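Local atomic coordinates of titin (Homo sapiens, PDB entry 2J8H), a protein that forms part of the giant elastic filament of muscle, this fragment being a rigid tandem of two immunoglobulin domains from its A-band region. Residues K43-Q55 with L64-Y77. Numbering follows the deposited sequence.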
loop_
_atom_site.group_PDB
_atom_site.type_symbol
_atom_site.label_atom_id
_atom_site.label_comp_id
_atom_site.label_asym_id
_atom_site.label_seq_id
_atom_site.Cartn_x
_atom_site.Cartn_y
_atom_site.Cartn_z
ATOM N N LYS A 43 -14.231 19.302 -17.229
ATOM C CA LYS A 43 -14.872 19.862 -16.044
ATOM C C LYS A 43 -13.776 20.213 -15.070
ATOM O O LYS A 43 -12.921 19.375 -14.762
ATOM C CB LYS A 43 -15.851 18.871 -15.423
ATOM C CG LYS A 43 -17.110 18.645 -16.293
ATOM C CD LYS A 43 -18.194 17.848 -15.552
ATOM C CE LYS A 43 -19.507 17.709 -16.345
ATOM N NZ LYS A 43 -20.461 16.764 -15.629
ATOM N N GLU A 44 -13.778 21.439 -14.568
ATOM C CA GLU A 44 -12.652 21.884 -13.754
ATOM C C GLU A 44 -12.486 21.016 -12.507
ATOM O O GLU A 44 -13.464 20.656 -11.869
ATOM C CB GLU A 44 -12.801 23.338 -13.328
ATOM C CG GLU A 44 -11.491 23.885 -12.809
ATOM C CD GLU A 44 -11.548 25.333 -12.360
ATOM O OE1 GLU A 44 -12.596 26.004 -12.532
ATOM O OE2 GLU A 44 -10.511 25.778 -11.831
ATOM N N ILE A 45 -11.247 20.666 -12.194
ATOM C CA ILE A 45 -10.934 20.027 -10.922
ATOM C C ILE A 45 -10.684 21.092 -9.867
ATOM O O ILE A 45 -9.787 21.923 -10.011
ATOM C CB ILE A 45 -9.678 19.142 -11.012
ATOM C CG1 ILE A 45 -9.926 17.915 -11.902
ATOM C CG2 ILE A 45 -9.311 18.624 -9.617
ATOM C CD1 ILE A 45 -8.626 17.204 -12.281
ATOM N N ILE A 46 -11.473 21.061 -8.814
ATOM C CA ILE A 46 -11.240 21.877 -7.630
ATOM C C ILE A 46 -10.564 20.972 -6.592
ATOM O O ILE A 46 -11.115 19.995 -6.150
ATOM C CB ILE A 46 -12.556 22.464 -7.114
ATOM C CG1 ILE A 46 -13.208 23.343 -8.217
ATOM C CG2 ILE A 46 -12.372 23.290 -5.827
ATOM C CD1 ILE A 46 -12.322 24.451 -8.763
ATOM N N ALA A 47 -9.329 21.290 -6.251
ATOM C CA ALA A 47 -8.563 20.470 -5.336
ATOM C C ALA A 47 -9.260 20.412 -3.997
ATOM O O ALA A 47 -9.718 21.432 -3.500
ATOM C CB ALA A 47 -7.164 21.040 -5.185
ATOM N N ASP A 48 -9.322 19.214 -3.422
ATOM C CA ASP A 48 -9.878 18.987 -2.112
ATOM C C ASP A 48 -8.869 18.547 -1.042
ATOM O O ASP A 48 -9.211 18.470 0.141
ATOM C CB ASP A 48 -11.007 17.955 -2.210
ATOM C CG ASP A 48 -10.529 16.579 -2.642
ATOM O OD1 ASP A 48 -9.434 16.440 -3.176
ATOM O OD2 ASP A 48 -11.275 15.604 -2.412
ATOM N N GLY A 49 -7.638 18.274 -1.463
ATOM C CA GLY A 49 -6.576 17.886 -0.573
ATOM C C GLY A 49 -6.451 16.387 -0.401
ATOM O O GLY A 49 -5.494 15.917 0.176
ATOM N N LEU A 50 -7.446 15.643 -0.857
ATOM C CA LEU A 50 -7.551 14.207 -0.635
ATOM C C LEU A 50 -7.408 13.532 -1.999
ATOM O O LEU A 50 -6.286 13.188 -2.417
ATOM C CB LEU A 50 -8.898 13.919 0.006
ATOM C CG LEU A 50 -9.083 14.602 1.382
ATOM C CD1 LEU A 50 -10.555 14.948 1.599
ATOM C CD2 LEU A 50 -8.560 13.719 2.499
ATOM N N LYS A 51 -8.505 13.440 -2.739
ATOM C CA LYS A 51 -8.465 12.840 -4.073
ATOM C C LYS A 51 -7.585 13.645 -4.996
ATOM O O LYS A 51 -6.855 13.072 -5.793
ATOM C CB LYS A 51 -9.861 12.768 -4.689
ATOM C CG LYS A 51 -9.925 12.041 -6.042
ATOM C CD LYS A 51 -9.451 10.583 -5.919
ATOM C CE LYS A 51 -9.505 9.811 -7.260
ATOM N NZ LYS A 51 -8.970 8.446 -7.050
ATOM N N TYR A 52 -7.676 14.981 -4.899
ATOM C CA TYR A 52 -6.969 15.881 -5.812
ATOM C C TYR A 52 -6.171 16.915 -5.056
ATOM O O TYR A 52 -6.718 17.611 -4.206
ATOM C CB TYR A 52 -7.952 16.636 -6.697
ATOM C CG TYR A 52 -8.793 15.778 -7.589
ATOM C CD1 TYR A 52 -10.163 15.683 -7.392
ATOM C CD2 TYR A 52 -8.231 15.077 -8.655
ATOM C CE1 TYR A 52 -10.959 14.914 -8.222
ATOM C CE2 TYR A 52 -9.027 14.288 -9.500
ATOM C CZ TYR A 52 -10.387 14.219 -9.279
ATOM O OH TYR A 52 -11.203 13.435 -10.073
ATOM N N ARG A 53 -4.887 17.017 -5.385
ATOM C CA ARG A 53 -4.013 18.047 -4.844
ATOM C C ARG A 53 -3.359 18.747 -6.007
ATOM O O ARG A 53 -2.870 18.099 -6.924
ATOM C CB ARG A 53 -2.918 17.427 -3.979
ATOM C CG ARG A 53 -3.342 17.013 -2.626
ATOM C CD ARG A 53 -2.210 16.300 -1.910
ATOM N NE ARG A 53 -2.173 14.912 -2.324
ATOM C CZ ARG A 53 -1.106 14.110 -2.228
ATOM N NH1 ARG A 53 0.050 14.564 -1.736
ATOM N NH2 ARG A 53 -1.205 12.828 -2.626
ATOM N N ILE A 54 -3.347 20.064 -5.974
ATOM C CA ILE A 54 -2.775 20.861 -7.043
ATOM C C ILE A 54 -1.606 21.577 -6.438
ATOM O O ILE A 54 -1.692 22.102 -5.330
ATOM C CB ILE A 54 -3.780 21.858 -7.592
ATOM C CG1 ILE A 54 -4.836 21.106 -8.381
ATOM C CG2 ILE A 54 -3.060 22.934 -8.474
ATOM C CD1 ILE A 54 -6.027 21.924 -8.776
ATOM N N GLN A 55 -0.477 21.578 -7.137
ATOM C CA GLN A 55 0.746 22.096 -6.551
ATOM C C GLN A 55 1.507 22.906 -7.578
ATOM O O GLN A 55 1.432 22.636 -8.782
ATOM C CB GLN A 55 1.601 20.966 -6.032
ATOM C CG GLN A 55 0.940 20.118 -4.965
ATOM C CD GLN A 55 1.864 19.113 -4.368
ATOM O OE1 GLN A 55 2.864 18.730 -4.973
ATOM N NE2 GLN A 55 1.521 18.629 -3.178
ATOM N N LEU A 64 -0.649 18.099 -10.728
ATOM C CA LEU A 64 -1.866 17.623 -10.140
ATOM C C LEU A 64 -1.587 16.216 -9.665
ATOM O O LEU A 64 -1.107 15.383 -10.436
ATOM C CB LEU A 64 -2.961 17.603 -11.193
ATOM C CG LEU A 64 -4.280 16.895 -10.807
ATOM C CD1 LEU A 64 -5.029 17.680 -9.756
ATOM C CD2 LEU A 64 -5.135 16.703 -12.085
ATOM N N ILE A 65 -1.886 15.944 -8.406
ATOM C CA ILE A 65 -1.789 14.613 -7.867
ATOM C C ILE A 65 -3.193 14.057 -7.672
ATOM O O ILE A 65 -4.001 14.634 -6.949
ATOM C CB ILE A 65 -1.041 14.582 -6.512
ATOM C CG1 ILE A 65 0.292 15.345 -6.616
ATOM C CG2 ILE A 65 -0.802 13.112 -6.052
ATOM C CD1 ILE A 65 0.969 15.635 -5.263
ATOM N N ILE A 66 -3.461 12.920 -8.326
ATOM C CA ILE A 66 -4.717 12.191 -8.191
ATOM C C ILE A 66 -4.405 10.981 -7.366
ATOM O O ILE A 66 -3.654 10.129 -7.804
ATOM C CB ILE A 66 -5.266 11.726 -9.552
ATOM C CG1 ILE A 66 -5.312 12.907 -10.523
ATOM C CG2 ILE A 66 -6.634 11.081 -9.406
ATOM C CD1 ILE A 66 -5.589 12.513 -11.955
ATOM N N ALA A 67 -5.007 10.902 -6.185
ATOM C CA ALA A 67 -4.688 9.857 -5.252
ATOM C C ALA A 67 -5.373 8.573 -5.617
ATOM O O ALA A 67 -6.527 8.568 -6.088
ATOM C CB ALA A 67 -5.087 10.261 -3.838
ATOM N N SER A 68 -4.665 7.470 -5.366
ATOM C CA SER A 68 -5.295 6.177 -5.321
ATOM C C SER A 68 -6.194 5.954 -6.519
ATOM O O SER A 68 -7.429 5.878 -6.400
ATOM C CB SER A 68 -6.084 6.044 -4.016
ATOM O OG SER A 68 -5.187 6.027 -2.910
ATOM N N VAL A 69 -5.564 5.874 -7.685
ATOM C CA VAL A 69 -6.315 5.864 -8.920
ATOM C C VAL A 69 -7.131 4.596 -9.103
ATOM O O VAL A 69 -6.696 3.504 -8.742
ATOM C CB VAL A 69 -5.430 6.163 -10.154
ATOM C CG1 VAL A 69 -4.912 7.560 -10.054
ATOM C CG2 VAL A 69 -4.289 5.158 -10.305
ATOM N N THR A 70 -8.348 4.776 -9.608
ATOM C CA THR A 70 -9.222 3.693 -9.992
ATOM C C THR A 70 -9.567 3.880 -11.466
ATOM O O THR A 70 -9.197 4.894 -12.074
ATOM C CB THR A 70 -10.503 3.750 -9.196
ATOM O OG1 THR A 70 -11.233 4.907 -9.586
ATOM C CG2 THR A 70 -10.186 3.834 -7.701
ATOM N N ASP A 71 -10.280 2.915 -12.037
ATOM C CA ASP A 71 -10.666 3.017 -13.436
ATOM C C ASP A 71 -11.506 4.284 -13.680
ATOM O O ASP A 71 -11.514 4.823 -14.793
ATOM C CB ASP A 71 -11.377 1.741 -13.908
ATOM C CG ASP A 71 -11.690 1.775 -15.400
ATOM O OD1 ASP A 71 -10.751 1.980 -16.221
ATOM O OD2 ASP A 71 -12.885 1.615 -15.742
ATOM N N ASP A 72 -12.171 4.793 -12.639
ATOM C CA ASP A 72 -12.935 6.034 -12.771
ATOM C C ASP A 72 -12.045 7.238 -13.098
ATOM O O ASP A 72 -12.495 8.217 -13.671
ATOM C CB ASP A 72 -13.758 6.324 -11.507
ATOM C CG ASP A 72 -14.587 7.617 -11.633
ATOM O OD1 ASP A 72 -15.628 7.603 -12.335
ATOM O OD2 ASP A 72 -14.179 8.662 -11.064
ATOM N N ASP A 73 -10.769 7.160 -12.733
ATOM C CA ASP A 73 -9.840 8.218 -13.018
ATOM C C ASP A 73 -9.191 8.084 -14.384
ATOM O O ASP A 73 -8.477 8.971 -14.791
ATOM C CB ASP A 73 -8.770 8.246 -11.936
ATOM C CG ASP A 73 -9.364 8.432 -10.570
ATOM O OD1 ASP A 73 -10.138 9.411 -10.405
ATOM O OD2 ASP A 73 -9.085 7.593 -9.692
ATOM N N ALA A 74 -9.430 6.978 -15.070
ATOM C CA ALA A 74 -8.773 6.689 -16.330
ATOM C C ALA A 74 -9.513 7.418 -17.428
ATOM O O ALA A 74 -10.463 6.903 -18.007
ATOM C CB ALA A 74 -8.760 5.188 -16.598
ATOM N N THR A 75 -9.097 8.638 -17.700
ATOM C CA THR A 75 -9.770 9.435 -18.718
ATOM C C THR A 75 -8.814 10.525 -19.169
ATOM O O THR A 75 -7.619 10.470 -18.867
ATOM C CB THR A 75 -11.121 10.017 -18.186
ATOM O OG1 THR A 75 -11.828 10.635 -19.267
ATOM C CG2 THR A 75 -10.896 11.028 -17.060
ATOM N N VAL A 76 -9.326 11.508 -19.890
ATOM C CA VAL A 76 -8.512 12.612 -20.377
ATOM C C VAL A 76 -8.603 13.805 -19.433
ATOM O O VAL A 76 -9.660 14.099 -18.876
ATOM C CB VAL A 76 -8.920 13.030 -21.810
ATOM C CG1 VAL A 76 -10.295 13.679 -21.806
ATOM C CG2 VAL A 76 -7.899 13.985 -22.391
ATOM N N TYR A 77 -7.453 14.447 -19.232
ATOM C CA TYR A 77 -7.304 15.593 -18.368
ATOM C C TYR A 77 -6.762 16.717 -19.212
ATOM O O TYR A 77 -6.097 16.471 -20.219
ATOM C CB TYR A 77 -6.332 15.289 -17.228
ATOM C CG TYR A 77 -6.885 14.245 -16.288
ATOM C CD1 TYR A 77 -6.802 12.880 -16.595
ATOM C CD2 TYR A 77 -7.531 14.618 -15.128
ATOM C CE1 TYR A 77 -7.341 11.927 -15.744
ATOM C CE2 TYR A 77 -8.094 13.679 -14.291
ATOM C CZ TYR A 77 -7.987 12.330 -14.597
ATOM O OH TYR A 77 -8.547 11.414 -13.722
HETATM O O HOH W 1 -4.055 13.762 -4.287
HETATM O O HOH W 2 -10.191 11.577 -11.606
#
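Strands 52-55 and 64-66 run antiparallel, their axes 4.7 Å apart, with Arg-53 and Ile-65 as the hydrogen-bonded pair (Ile-65 N to Arg-53 O, 2.8 Å) and Ala-67 N prolonging the pairing to Lys-51 O. On one side of the sheet, Ile-65 CG2 lies under the Arg-53 guanidinium, 3.5 Å from Arg-53 NH2. Just before strand 52-55, Lys-51 sends its side chain across to the turn before strand 76-77. With CG anti to the backbone N (chi1 -175°) and a bend at chi2, it passes CG over the centre of the Tyr-52 ring and brings NZ to Ala-67 O, 2.6 Å away and nearly in line with the carbonyl. NZ also forms a salt bridge to Asp-73 OD2 (2.8 Å) on its syn side, while Thr-70 N donates to the anti side of the same oxygen. Ile-45 CG2 lies against the opposite face of the Tyr-52 ring, offset toward the rim, and Ile-66 lies alongside the tyrosine, CG2 4.0 Å from Tyr-52 CE2. A water links Tyr-52 OH, Asp-73 OD1 and Tyr-77 OH, and Tyr-77 OH in turn donates to Asp-73 O (2.7 Å), the tyrosine corner familiar from immunoglobulin-like sandwiches. An asparagine at Asp-73 would probably leave the Lys-51 ammonium without its countercharge and weaken its hold on this turn. The buried Asp-73 carboxylate is thus satisfied at both oxygens, OD2 by Lys-51 NZ and Thr-70 N, OD1 by the water, tying the start of strand 52-55 to the turn.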